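Side-chain contacts in transcriptional regulator, ROK family (Vibrio cholerae O1 biovar eltor, PDB 1Z05), which probably binds DNA to regulate the transcription of carbohydrate-metabolism genes, and carries a zinc ion: residues A[240-245]-A[365-370]; A[297-302]-A[335-340]; A[310-315]-A[321-326]; A[347-352]-A[361-366]; A[351-356]-A[380-385]. All blocks are in the same frame, centred on the assembly; numbering follows the deposited sequence. Where two conformers were deposited one is given.

Contact 1. Residues A[240-245]-A[365-370]; sequences ISIHHG and GVINQA. With SO4 (sulfate ion), chain D; SO4 (sulfate ion), chain C.
I242, at the end of one strand, meets G365 and I367 in the turn after the neighbouring parallel strand, a buried junction in the second five-stranded sheet of the actin-like (ASKHA) fold of ROK proteins. Strand 237-242 pairs with strand 360-364 up to G364; beyond it, segment 365-370 swings into a 3-10 turn, and the chains part enough for water to enter. The pivot is G365, whose phi of 140° suits a residue without a side chain; its CA lies 3.7 Å from I242 O. That carbonyl oxygen receives two waters, one at 2.8 Å that accepts from V366 N and another that accepts from I367 N, so the first two amides of the turn reach the strand through water. Branched aliphatic side chains close the dry side, where helix 332-356 packs on I242 and I367. On the far side of the strand end, in turn H243-G245, G245 N donates to O2 of the chain D sulfate at 2.7 Å, while H243 NE2 and H244 NE2 converge weakly on one oxygen of the chain C sulfate. Both ions probably come from the crystallisation liquor; R114, R117 and Y119 complete their sites, consistent with the phosphate-binding hairpins of related sugar kinases. Within the dry patch, CG2 of I367, set between its own backbone N and carbonyl carbon, touches CD1 of I242 at 3.8 Å.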
# COMPACT_ATOMS: atom_id res chain seq x y z
N ILE A 240 -6.33 0.45 -14.55
CA ILE A 240 -7.44 -0.51 -14.60
C ILE A 240 -7.31 -1.41 -15.81
O ILE A 240 -7.38 -0.96 -16.97
CB ILE A 240 -8.84 0.17 -14.54
CG1 ILE A 240 -8.92 1.16 -13.36
CG2 ILE A 240 -9.95 -0.89 -14.51
CD1 ILE A 240 -8.89 0.50 -11.97
N SER A 241 -7.09 -2.69 -15.53
CA SER A 241 -6.95 -3.70 -16.56
C SER A 241 -8.29 -4.40 -16.77
O SER A 241 -8.84 -5.00 -15.85
CB SER A 241 -5.87 -4.71 -16.18
OG SER A 241 -5.83 -5.80 -17.09
N ILE A 242 -8.80 -4.28 -17.99
CA ILE A 242 -10.06 -4.88 -18.39
C ILE A 242 -9.77 -5.91 -19.48
O ILE A 242 -9.42 -5.55 -20.61
CB ILE A 242 -11.06 -3.80 -18.92
CG1 ILE A 242 -11.17 -2.65 -17.92
CG2 ILE A 242 -12.43 -4.42 -19.23
CD1 ILE A 242 -11.37 -1.27 -18.56
N HIS A 243 -9.90 -7.19 -19.12
CA HIS A 243 -9.64 -8.30 -20.03
C HIS A 243 -10.53 -9.48 -19.61
O HIS A 243 -11.75 -9.31 -19.47
CB HIS A 243 -8.14 -8.65 -20.03
CG HIS A 243 -7.71 -9.49 -21.20
ND1 HIS A 243 -8.46 -9.60 -22.36
CD2 HIS A 243 -6.60 -10.24 -21.39
CE1 HIS A 243 -7.83 -10.40 -23.20
NE2 HIS A 243 -6.70 -10.80 -22.64
N HIS A 244 -9.93 -10.66 -19.40
CA HIS A 244 -10.64 -11.82 -18.85
C HIS A 244 -11.19 -11.50 -17.46
O HIS A 244 -12.32 -11.86 -17.13
CB HIS A 244 -9.73 -13.04 -18.77
CG HIS A 244 -9.18 -13.48 -20.09
ND1 HIS A 244 -9.90 -14.24 -20.98
CD2 HIS A 244 -7.97 -13.28 -20.67
CE1 HIS A 244 -9.16 -14.48 -22.05
NE2 HIS A 244 -7.99 -13.91 -21.88
N GLY A 245 -10.36 -10.84 -16.66
CA GLY A 245 -10.75 -10.35 -15.36
C GLY A 245 -10.58 -8.85 -15.27
O GLY A 245 -10.19 -8.19 -16.24
N GLY A 365 -6.69 -2.14 -22.11
CA GLY A 365 -7.44 -3.26 -22.67
C GLY A 365 -7.97 -2.92 -24.05
O GLY A 365 -7.96 -1.76 -24.46
N VAL A 366 -8.45 -3.94 -24.76
CA VAL A 366 -8.97 -3.77 -26.12
C VAL A 366 -10.16 -2.80 -26.14
O VAL A 366 -10.41 -2.12 -27.15
CB VAL A 366 -9.32 -5.13 -26.82
CG1 VAL A 366 -8.09 -6.02 -26.92
CG2 VAL A 366 -10.44 -5.85 -26.10
N ILE A 367 -10.86 -2.71 -25.01
CA ILE A 367 -12.00 -1.80 -24.84
C ILE A 367 -11.65 -0.32 -25.10
O ILE A 367 -12.55 0.51 -25.30
CB ILE A 367 -12.62 -1.97 -23.42
CG1 ILE A 367 -14.12 -1.68 -23.45
CG2 ILE A 367 -11.86 -1.14 -22.36
CD1 ILE A 367 -14.93 -2.78 -24.13
N ASN A 368 -10.36 0.01 -25.11
CA ASN A 368 -9.93 1.36 -25.47
C ASN A 368 -10.23 1.74 -26.93
O ASN A 368 -10.14 2.92 -27.30
CB ASN A 368 -8.45 1.57 -25.13
CG ASN A 368 -8.23 1.89 -23.67
OD1 ASN A 368 -8.97 2.67 -23.07
ND2 ASN A 368 -7.19 1.29 -23.09
N GLN A 369 -10.58 0.75 -27.74
CA GLN A 369 -11.00 0.98 -29.13
C GLN A 369 -12.38 1.64 -29.20
O GLN A 369 -12.79 2.14 -30.25
CB GLN A 369 -10.96 -0.32 -29.93
CG GLN A 369 -9.53 -0.82 -30.17
CD GLN A 369 -9.45 -2.27 -30.63
OE1 GLN A 369 -10.46 -2.88 -30.98
NE2 GLN A 369 -8.24 -2.83 -30.62
N ALA A 370 -13.09 1.64 -28.07
CA ALA A 370 -14.35 2.36 -27.94
C ALA A 370 -14.29 3.42 -26.83
O ALA A 370 -15.31 3.77 -26.24
CB ALA A 370 -15.49 1.38 -27.68
S SO4 D . -6.54 -11.00 -17.27
O1 SO4 D . -5.44 -10.04 -17.35
O2 SO4 D . -7.78 -10.29 -17.00
O3 SO4 D . -6.65 -11.70 -18.55
O4 SO4 D . -6.28 -11.98 -16.23
S SO4 C . -3.65 -13.83 -22.85
O1 SO4 C . -3.00 -12.84 -23.70
O2 SO4 C . -4.68 -13.21 -22.03
O3 SO4 C . -4.25 -14.83 -23.73
O4 SO4 C . -2.67 -14.45 -21.96
O HOH W 1 -10.75 -4.75 -22.72
O HOH W 2 -8.49 -6.43 -23.11

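Contact 2. Residues A[297-302]-A[335-340]; sequences RDQVTA and VDVIQQ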
# COMPACT_ATOMS: atom_id res chain seq x y z
N ARG A 297 -19.69 -10.05 -24.30
CA ARG A 297 -20.08 -10.84 -25.48
C ARG A 297 -21.42 -11.55 -25.27
O ARG A 297 -22.28 -11.55 -26.15
CB ARG A 297 -18.99 -11.86 -25.86
CG ARG A 297 -17.67 -11.23 -26.30
CD ARG A 297 -16.70 -12.26 -26.89
NE ARG A 297 -16.53 -13.45 -26.05
CZ ARG A 297 -15.48 -13.70 -25.27
NH1 ARG A 297 -14.46 -12.84 -25.20
NH2 ARG A 297 -15.44 -14.82 -24.56
N ASP A 298 -21.59 -12.14 -24.09
CA ASP A 298 -22.85 -12.79 -23.72
C ASP A 298 -24.04 -11.83 -23.67
O ASP A 298 -25.16 -12.23 -23.99
CB ASP A 298 -22.71 -13.50 -22.36
CG ASP A 298 -21.91 -14.80 -22.44
OD1 ASP A 298 -21.50 -15.22 -23.55
OD2 ASP A 298 -21.69 -15.41 -21.37
N GLN A 299 -23.81 -10.59 -23.25
CA GLN A 299 -24.88 -9.58 -23.20
C GLN A 299 -25.36 -9.23 -24.60
O GLN A 299 -26.56 -9.18 -24.86
CB GLN A 299 -24.38 -8.31 -22.51
CG GLN A 299 -24.48 -8.33 -20.99
CD GLN A 299 -23.74 -7.16 -20.36
OE1 GLN A 299 -23.86 -6.02 -20.80
NE2 GLN A 299 -22.98 -7.45 -19.31
N VAL A 300 -24.40 -9.01 -25.49
CA VAL A 300 -24.66 -8.70 -26.89
C VAL A 300 -25.44 -9.86 -27.52
O VAL A 300 -26.48 -9.64 -28.13
CB VAL A 300 -23.33 -8.43 -27.65
CG1 VAL A 300 -23.54 -8.36 -29.16
CG2 VAL A 300 -22.69 -7.14 -27.15
N THR A 301 -24.95 -11.08 -27.32
CA THR A 301 -25.63 -12.28 -27.82
C THR A 301 -27.07 -12.39 -27.30
O THR A 301 -27.96 -12.71 -28.07
CB THR A 301 -24.85 -13.57 -27.46
OG1 THR A 301 -23.50 -13.45 -27.92
CG2 THR A 301 -25.47 -14.79 -28.11
N ALA A 302 -27.28 -12.11 -26.02
CA ALA A 302 -28.63 -12.21 -25.44
C ALA A 302 -29.61 -11.16 -25.99
O ALA A 302 -30.76 -11.46 -26.27
CB ALA A 302 -28.57 -12.12 -23.90
N VAL A 335 -23.18 0.67 -28.68
CA VAL A 335 -23.01 1.87 -27.86
C VAL A 335 -23.62 1.65 -26.48
O VAL A 335 -22.96 1.88 -25.46
CB VAL A 335 -23.64 3.13 -28.54
CG1 VAL A 335 -23.73 4.31 -27.56
CG2 VAL A 335 -22.84 3.52 -29.80
N ASP A 336 -24.86 1.17 -26.43
CA ASP A 336 -25.53 0.93 -25.15
C ASP A 336 -24.82 -0.10 -24.26
O ASP A 336 -24.74 0.06 -23.03
CB ASP A 336 -26.98 0.51 -25.39
CG ASP A 336 -27.84 0.69 -24.15
OD1 ASP A 336 -27.99 1.85 -23.67
OD2 ASP A 336 -28.38 -0.33 -23.66
N VAL A 337 -24.33 -1.16 -24.88
CA VAL A 337 -23.55 -2.19 -24.18
C VAL A 337 -22.25 -1.60 -23.59
O VAL A 337 -21.92 -1.85 -22.43
CB VAL A 337 -23.26 -3.40 -25.11
CG1 VAL A 337 -22.25 -4.38 -24.49
CG2 VAL A 337 -24.56 -4.14 -25.44
N ILE A 338 -21.52 -0.82 -24.38
CA ILE A 338 -20.30 -0.15 -23.88
C ILE A 338 -20.57 0.86 -22.76
O ILE A 338 -19.77 0.98 -21.81
CB ILE A 338 -19.48 0.49 -25.05
CG1 ILE A 338 -18.95 -0.59 -26.01
CG2 ILE A 338 -18.32 1.33 -24.52
CD1 ILE A 338 -18.26 -1.76 -25.32
N GLN A 339 -21.67 1.60 -22.86
CA GLN A 339 -22.05 2.56 -21.82
C GLN A 339 -22.37 1.85 -20.51
O GLN A 339 -21.92 2.28 -19.45
CB GLN A 339 -23.19 3.49 -22.28
CG GLN A 339 -22.75 4.47 -23.37
CD GLN A 339 -23.90 5.24 -23.98
OE1 GLN A 339 -25.06 4.82 -23.92
NE2 GLN A 339 -23.58 6.38 -24.59
N GLN A 340 -23.13 0.76 -20.59
CA GLN A 340 -23.44 -0.05 -19.41
C GLN A 340 -22.18 -0.60 -18.74
O GLN A 340 -22.06 -0.60 -17.52
CB GLN A 340 -24.39 -1.19 -19.80
CG GLN A 340 -24.90 -1.98 -18.61
CD GLN A 340 -25.83 -3.11 -19.02
OE1 GLN A 340 -26.74 -2.93 -19.83
NE2 GLN A 340 -25.61 -4.29 -18.44
O HOH W 3 -22.47 -3.92 -20.96
O HOH W 4 -26.25 -4.72 -22.01
O HOH W 5 -22.30 -4.74 -18.34
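V300 and V337 form the dry core of this helix pair, while Q299 and Q340 face each other across its watered side. The two helical segments run roughly antiparallel, at 142°, their axes 10.6 Å apart at closest. On the tight side the two valines meet at about a right angle. CG2 of V300 fits against the fork of V337, 3.9 Å from both CG1 and CG2. A branched, rigid side chain suits the place, since V300 CG2, anti to its carbonyl carbon, needs no further torsion to reach across. I323 and L312 extend the apolar patch round V300, and I296 that round V337.

The other side is looser. Extended beyond CG, Q299 and Q340 approach from opposite directions, with their two side-chain amides nearly parallel. Q299 OE1 lies 3.4 Å from Q340 NE2, but the angle is too poor for a hydrogen bond. Water does the bridging: one molecule donates to Q299 OE1 at 3.0 Å and Q340 OE1 at 2.9 Å, and another accepts from Q299 NE2 and, weakly, from Q340 NE2. Q340 has two conformers, so these details hold for one of them. Q299 NE2 is also bound to V290 O, which steadies its amide. Toward the other end of the interface, beyond the valines, D336 forms a salt bridge with R303. The arrangement is an antiparallel helix pair, joining helix 293-305 to the long helix 332-356 of the ROK domain.

Contact 3. Residues A[310-315]-A[321-326]; sequences SCLATV and EDICAA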
# COMPACT_ATOMS: atom_id res chain seq x y z
N SER A 310 -29.46 -4.55 -34.57
CA SER A 310 -28.03 -4.23 -34.53
C SER A 310 -27.38 -4.64 -35.82
O SER A 310 -27.83 -5.58 -36.48
CB SER A 310 -27.33 -4.96 -33.37
OG SER A 310 -25.94 -4.69 -33.35
N CYS A 311 -26.30 -3.94 -36.17
CA CYS A 311 -25.45 -4.31 -37.29
C CYS A 311 -24.66 -5.60 -37.00
O CYS A 311 -24.08 -6.19 -37.90
CB CYS A 311 -24.50 -3.17 -37.64
SG CYS A 311 -23.25 -2.78 -36.39
N LEU A 312 -24.64 -6.01 -35.73
CA LEU A 312 -24.00 -7.25 -35.31
C LEU A 312 -24.91 -8.48 -35.40
O LEU A 312 -24.45 -9.60 -35.17
CB LEU A 312 -23.47 -7.11 -33.87
CG LEU A 312 -22.36 -6.10 -33.57
CD1 LEU A 312 -22.24 -5.81 -32.07
CD2 LEU A 312 -21.01 -6.55 -34.13
N ALA A 313 -26.18 -8.27 -35.75
CA ALA A 313 -27.20 -9.33 -35.71
C ALA A 313 -27.03 -10.44 -36.76
O ALA A 313 -27.74 -11.45 -36.71
CB ALA A 313 -28.60 -8.72 -35.80
N THR A 314 -26.11 -10.25 -37.70
CA THR A 314 -25.83 -11.26 -38.73
C THR A 314 -24.41 -11.80 -38.60
O THR A 314 -24.02 -12.72 -39.33
CB THR A 314 -26.03 -10.70 -40.17
OG1 THR A 314 -25.35 -9.45 -40.30
CG2 THR A 314 -27.52 -10.51 -40.47
N VAL A 315 -23.66 -11.23 -37.67
CA VAL A 315 -22.25 -11.57 -37.47
C VAL A 315 -22.08 -12.85 -36.66
O VAL A 315 -22.72 -13.03 -35.61
CB VAL A 315 -21.47 -10.39 -36.80
CG1 VAL A 315 -20.00 -10.76 -36.56
CG2 VAL A 315 -21.57 -9.13 -37.65
N GLU A 321 -13.51 -6.77 -30.08
CA GLU A 321 -13.10 -5.89 -31.18
C GLU A 321 -14.28 -5.51 -32.08
O GLU A 321 -14.42 -4.35 -32.45
CB GLU A 321 -11.99 -6.52 -32.02
CG GLU A 321 -10.61 -6.54 -31.35
CD GLU A 321 -10.41 -7.69 -30.36
OE1 GLU A 321 -11.36 -8.47 -30.14
OE2 GLU A 321 -9.30 -7.80 -29.80
N ASP A 322 -15.11 -6.50 -32.43
CA ASP A 322 -16.31 -6.27 -33.25
C ASP A 322 -17.31 -5.34 -32.55
O ASP A 322 -17.88 -4.46 -33.19
CB ASP A 322 -17.03 -7.59 -33.56
CG ASP A 322 -16.16 -8.56 -34.35
OD1 ASP A 322 -15.05 -8.18 -34.78
OD2 ASP A 322 -16.61 -9.70 -34.53
N ILE A 323 -17.53 -5.56 -31.26
CA ILE A 323 -18.43 -4.73 -30.46
C ILE A 323 -17.93 -3.29 -30.40
O ILE A 323 -18.70 -2.34 -30.57
CB ILE A 323 -18.64 -5.30 -29.03
CG1 ILE A 323 -19.23 -6.72 -29.10
CG2 ILE A 323 -19.58 -4.40 -28.21
CD1 ILE A 323 -19.02 -7.56 -27.84
N CYS A 324 -16.62 -3.13 -30.16
CA CYS A 324 -15.99 -1.81 -30.08
C CYS A 324 -16.03 -1.06 -31.39
O CYS A 324 -16.21 0.16 -31.40
CB CYS A 324 -14.55 -1.93 -29.58
SG CYS A 324 -14.44 -2.29 -27.85
N ALA A 325 -15.87 -1.79 -32.50
CA ALA A 325 -15.92 -1.21 -33.83
C ALA A 325 -17.34 -0.81 -34.22
O ALA A 325 -17.54 0.18 -34.92
CB ALA A 325 -15.34 -2.17 -34.87
N ALA A 326 -18.32 -1.58 -33.75
CA ALA A 326 -19.72 -1.27 -33.99
C ALA A 326 -20.13 -0.02 -33.19
O ALA A 326 -20.79 0.87 -33.73
CB ALA A 326 -20.61 -2.46 -33.64
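L312 reaches from its turn onto helix 320-328 and is, with A326 and D322, the residue on which this contact rests. Its CG lies 4.0 Å from A326 CB. The fork straddles that methyl, and beyond it CD2 reaches the D322 carbonyl oxygen, 3.9 Å away, and CD1 the I323 side chain, where CG1 is 4.3 Å off. With chi1 at -65°, CG stands anti to the carbonyl carbon, which sends the forked end out of the turn and over the helix. A large, flexible aliphatic group suits this place, because one leucine spans a full helical turn from D322 to A326.

A326 supplies the opposite quality. Its single methyl lets the loop come close, and it also receives C311 SG at 3.8 Å, the sulfur lying beside L312 on the more exposed flank. D322 marks the other edge of the patch: its CB lies near L312 CD2, while OD2 is 4.1 Å from V315 CG1, a loose van der Waals approach of a methyl to a carboxylate oxygen, which is hydrogen-bonded to a residue close to the segment.

Local bonds shape much of the loop. Two successive type I turns run from S310 to A313 and from L312 to V315, and S310 OG accepts from L312 N at 3.0 Å to make an ST turn. D331 takes hold of S310 OG and C311 N from beyond helix 320-328. L312 fills the space toward helix 293-305, touching I304, and I323 faces the same helix at I296 and V300, while A326 turns to A334 of helix 332-356.

Contact 4. Residues A[347-352]-A[361-366]; sequences AAIAIV and ILIGGV
Segment 347-352 lies over strand 361-364, an inner strand of its sheet, with no closer CA pair than I349 and I361, 8.6 Å apart, the spacing of a helix resting on a sheet through its side chains. This is the helix-on-sheet layer of the actin-like fold: the end of helix 332-356 leads through a short connection into strand 360-364, which then lies beneath the helix it follows. I361 points at the helix, whereas I363 starts off across it and only its CD1 end comes near; L362 faces the other way. I349 bridges both isoleucines. Its CG2, anti to the backbone N, meets I361 CG2 at 4.2 Å, whereas the longer CG1 branch carries CD1 on to I363. Isoleucine suits position 349, where its two unequal branches serve two partners. I240 of the adjacent strand and I378 of helix 371-385 also touch I349, so aliphatic partners meet it from strand and helix alike. Strand and following turn are tied by N368 ND2, which is hydrogen-bonded to I363 O. Another side of the same helix carries I351, which packs on I351 of the second subunit. Between I349 and I363 the side chains run obliquely, their CD1 methyls meeting at 3.9 Å.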
# COMPACT_ATOMS: atom_id res chain seq x y z
N ALA A 347 -18.29 2.52 -11.23
CA ALA A 347 -18.60 2.17 -9.84
C ALA A 347 -17.39 1.55 -9.12
O ALA A 347 -17.07 1.91 -7.99
CB ALA A 347 -19.81 1.21 -9.78
N ALA A 348 -16.70 0.64 -9.79
CA ALA A 348 -15.53 -0.01 -9.20
C ALA A 348 -14.36 0.98 -9.06
O ALA A 348 -13.65 0.99 -8.03
CB ALA A 348 -15.13 -1.23 -10.02
N ILE A 349 -14.18 1.82 -10.07
CA ILE A 349 -13.13 2.83 -10.06
C ILE A 349 -13.40 3.89 -8.98
O ILE A 349 -12.46 4.35 -8.32
CB ILE A 349 -12.93 3.47 -11.46
CG1 ILE A 349 -12.45 2.42 -12.46
CG2 ILE A 349 -11.93 4.64 -11.39
CD1 ILE A 349 -12.47 2.87 -13.91
N ALA A 350 -14.67 4.25 -8.77
CA ALA A 350 -15.03 5.18 -7.69
C ALA A 350 -14.64 4.64 -6.32
O ALA A 350 -14.24 5.40 -5.44
CB ALA A 350 -16.51 5.51 -7.72
N ILE A 351 -14.80 3.33 -6.14
CA ILE A 351 -14.36 2.66 -4.91
C ILE A 351 -12.85 2.83 -4.68
O ILE A 351 -12.42 3.19 -3.58
CB ILE A 351 -14.75 1.16 -4.94
CG1 ILE A 351 -16.27 1.04 -4.73
CG2 ILE A 351 -14.01 0.38 -3.86
CD1 ILE A 351 -16.85 -0.32 -5.09
N VAL A 352 -12.07 2.60 -5.73
CA VAL A 352 -10.61 2.70 -5.67
C VAL A 352 -10.16 4.15 -5.41
O VAL A 352 -9.20 4.38 -4.63
CB VAL A 352 -10.00 2.10 -6.97
CG1 VAL A 352 -8.53 2.40 -7.07
CG2 VAL A 352 -10.24 0.58 -6.98
N ILE A 361 -5.85 8.10 -13.34
CA ILE A 361 -6.46 6.81 -13.67
C ILE A 361 -6.09 6.44 -15.11
O ILE A 361 -6.34 7.22 -16.03
CB ILE A 361 -8.02 6.83 -13.54
CG1 ILE A 361 -8.46 7.33 -12.17
CG2 ILE A 361 -8.60 5.43 -13.87
CD1 ILE A 361 -7.95 6.52 -10.99
N LEU A 362 -5.52 5.26 -15.29
CA LEU A 362 -5.28 4.73 -16.64
C LEU A 362 -6.16 3.53 -16.91
O LEU A 362 -6.38 2.70 -16.02
CB LEU A 362 -3.81 4.33 -16.85
CG LEU A 362 -2.63 5.22 -16.46
CD1 LEU A 362 -1.36 4.67 -17.08
CD2 LEU A 362 -2.83 6.64 -16.88
N ILE A 363 -6.63 3.44 -18.14
CA ILE A 363 -7.45 2.33 -18.61
C ILE A 363 -6.66 1.53 -19.64
O ILE A 363 -6.12 2.08 -20.60
CB ILE A 363 -8.79 2.86 -19.21
CG1 ILE A 363 -9.53 3.77 -18.20
CG2 ILE A 363 -9.67 1.71 -19.68
CD1 ILE A 363 -10.07 3.03 -16.95
N GLY A 364 -6.58 0.23 -19.44
CA GLY A 364 -5.91 -0.65 -20.38
C GLY A 364 -6.79 -1.80 -20.83
O GLY A 364 -7.52 -2.39 -20.03
N GLY A 365 -6.69 -2.14 -22.11
CA GLY A 365 -7.44 -3.26 -22.67
C GLY A 365 -7.97 -2.92 -24.05
O GLY A 365 -7.96 -1.76 -24.46
N VAL A 366 -8.45 -3.94 -24.76
CA VAL A 366 -8.97 -3.77 -26.12
C VAL A 366 -10.16 -2.80 -26.14
O VAL A 366 -10.41 -2.12 -27.15
CB VAL A 366 -9.32 -5.13 -26.82
CG1 VAL A 366 -8.09 -6.02 -26.92
CG2 VAL A 366 -10.44 -5.85 -26.10

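Contact 5. Residues A[351-356]-A[380-385]; sequences IVINLF and QCIREQ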
# COMPACT_ATOMS: atom_id res chain seq x y z
N ILE A 351 -14.80 3.33 -6.14
CA ILE A 351 -14.36 2.66 -4.91
C ILE A 351 -12.85 2.83 -4.68
O ILE A 351 -12.42 3.19 -3.58
CB ILE A 351 -14.75 1.16 -4.94
CG1 ILE A 351 -16.27 1.04 -4.73
CG2 ILE A 351 -14.01 0.38 -3.86
CD1 ILE A 351 -16.85 -0.32 -5.09
N VAL A 352 -12.07 2.60 -5.73
CA VAL A 352 -10.61 2.70 -5.67
C VAL A 352 -10.16 4.15 -5.41
O VAL A 352 -9.20 4.38 -4.63
CB VAL A 352 -10.00 2.10 -6.97
CG1 VAL A 352 -8.53 2.40 -7.07
CG2 VAL A 352 -10.24 0.58 -6.98
N ILE A 353 -10.85 5.10 -6.03
CA ILE A 353 -10.60 6.53 -5.80
C ILE A 353 -10.83 6.89 -4.33
O ILE A 353 -9.97 7.52 -3.71
CB ILE A 353 -11.50 7.42 -6.72
CG1 ILE A 353 -11.01 7.30 -8.16
CG2 ILE A 353 -11.51 8.87 -6.25
CD1 ILE A 353 -12.01 7.78 -9.20
N ASN A 354 -11.98 6.50 -3.79
CA ASN A 354 -12.30 6.68 -2.37
C ASN A 354 -11.23 6.15 -1.41
O ASN A 354 -10.89 6.81 -0.43
CB ASN A 354 -13.63 6.00 -2.03
CG ASN A 354 -14.82 6.90 -2.30
OD1 ASN A 354 -14.95 7.96 -1.71
ND2 ASN A 354 -15.71 6.46 -3.18
N LEU A 355 -10.73 4.96 -1.70
CA LEU A 355 -9.75 4.31 -0.83
C LEU A 355 -8.33 4.82 -1.00
O LEU A 355 -7.56 4.83 -0.04
CB LEU A 355 -9.76 2.81 -1.06
CG LEU A 355 -11.04 2.12 -0.61
CD1 LEU A 355 -11.06 0.78 -1.25
CD2 LEU A 355 -11.11 1.99 0.90
N PHE A 356 -7.98 5.23 -2.22
CA PHE A 356 -6.58 5.56 -2.51
C PHE A 356 -6.26 7.01 -2.83
O PHE A 356 -5.09 7.40 -2.78
CB PHE A 356 -6.03 4.65 -3.61
CG PHE A 356 -5.90 3.22 -3.19
CD1 PHE A 356 -4.82 2.80 -2.42
CD2 PHE A 356 -6.85 2.28 -3.58
CE1 PHE A 356 -4.71 1.48 -2.03
CE2 PHE A 356 -6.75 0.96 -3.20
CZ PHE A 356 -5.66 0.56 -2.42
N GLN A 380 -18.91 9.89 -15.49
CA GLN A 380 -20.13 10.37 -14.84
C GLN A 380 -20.41 9.59 -13.56
O GLN A 380 -20.87 10.15 -12.57
CB GLN A 380 -21.33 10.34 -15.79
CG GLN A 380 -22.59 11.07 -15.25
CD GLN A 380 -22.35 12.54 -14.91
OE1 GLN A 380 -21.59 13.24 -15.58
NE2 GLN A 380 -23.03 13.01 -13.87
N CYS A 381 -20.12 8.29 -13.57
CA CYS A 381 -20.29 7.47 -12.38
C CYS A 381 -19.22 7.74 -11.31
O CYS A 381 -19.50 7.63 -10.12
CB CYS A 381 -20.39 5.99 -12.75
SG CYS A 381 -22.00 5.59 -13.52
N ILE A 382 -18.00 8.08 -11.73
CA ILE A 382 -16.97 8.59 -10.82
C ILE A 382 -17.42 9.86 -10.09
O ILE A 382 -17.25 9.98 -8.88
CB ILE A 382 -15.61 8.84 -11.53
CG1 ILE A 382 -14.92 7.51 -11.86
CG2 ILE A 382 -14.70 9.74 -10.67
CD1 ILE A 382 -13.70 7.67 -12.83
N ARG A 383 -18.01 10.80 -10.84
CA ARG A 383 -18.49 12.06 -10.27
C ARG A 383 -19.58 11.83 -9.22
O ARG A 383 -19.68 12.56 -8.24
CB ARG A 383 -19.03 12.98 -11.38
CG ARG A 383 -17.95 13.59 -12.26
CD ARG A 383 -18.52 14.74 -13.09
NE ARG A 383 -19.17 14.26 -14.31
CZ ARG A 383 -18.52 13.95 -15.43
NH1 ARG A 383 -17.20 14.08 -15.51
NH2 ARG A 383 -19.20 13.53 -16.49
N GLU A 384 -20.40 10.81 -9.46
CA GLU A 384 -21.57 10.57 -8.63
C GLU A 384 -21.27 9.70 -7.40
O GLU A 384 -22.09 9.62 -6.48
CB GLU A 384 -22.70 9.96 -9.48
CG GLU A 384 -23.31 10.97 -10.46
CD GLU A 384 -24.43 10.38 -11.31
OE1 GLU A 384 -24.79 9.20 -11.12
OE2 GLU A 384 -24.95 11.12 -12.18
N GLN A 385 -20.11 9.05 -7.39
CA GLN A 385 -19.81 8.03 -6.38
C GLN A 385 -18.47 8.20 -5.66
O GLN A 385 -17.99 7.29 -4.99
CB GLN A 385 -19.92 6.64 -7.00
CG GLN A 385 -21.31 6.38 -7.63
CD GLN A 385 -21.39 5.05 -8.35
OE1 GLN A 385 -20.67 4.11 -8.02
NE2 GLN A 385 -22.28 4.97 -9.33
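Apolar packing and one hydrogen bond join the end of helix 332-356 to the end of helix 371-385; the latter belongs to the beta-alpha-beta crossover between parallel strands 360-364 and 395-398. The apolar part is I353 against I382, side chains at about a right angle. CD1 of I353 pushes into the I382 side chain, 3.6 Å from CG2 and 4.0 Å from CG1. With chi1 at -71°, I353 has CG1 anti to the carbonyl carbon, and its extended CG1-CD1 arm makes this reach. Y390 and L394 add to the pocket around I353.

The polar part begins at the next residue, N354, and ends about a turn beyond I382, at Q385. N354 is short enough to stay buried and still reach the last carbonyl of segment 380-385; its ND2 also bonds weakly to A350 O. A surface network, seen for one of two Q380 conformers, has R383 NE and NH2 both gripping Q380 OE1.

The second subunit lies close by: N354 packs on its zinc ligand H269, and R383 O accepts from its N283. The crossing bond runs from N354 ND2 to Q385 O at 3.0 Å, in the carbonyl plane, with an N-H...O angle of 139°.

Contacts 1 and 4 belong to the sheet of strands 237-242 and 360-364 and share G365 and V366; I242 CD1 touches I363 CG2 between them. Contact 4 is purely aliphatic, whereas contact 1, at the strand ends, adds bridging waters and sulfate. Contact 5 is buried like these two, but combines aliphatic packing with a direct asparagine-to-carbonyl hydrogen bond. Helix 332-356 runs through contacts 2, 4 and 5, binding a peripheral helix, the sheet and the crossover helix in turn. Contacts 4 and 5 meet through I349 and I382, close to the second subunit. Contacts 2 and 3 lie farther out, only partly buried, and abut at V300 and I323; watered amides or exposed turns edge their apolar patches.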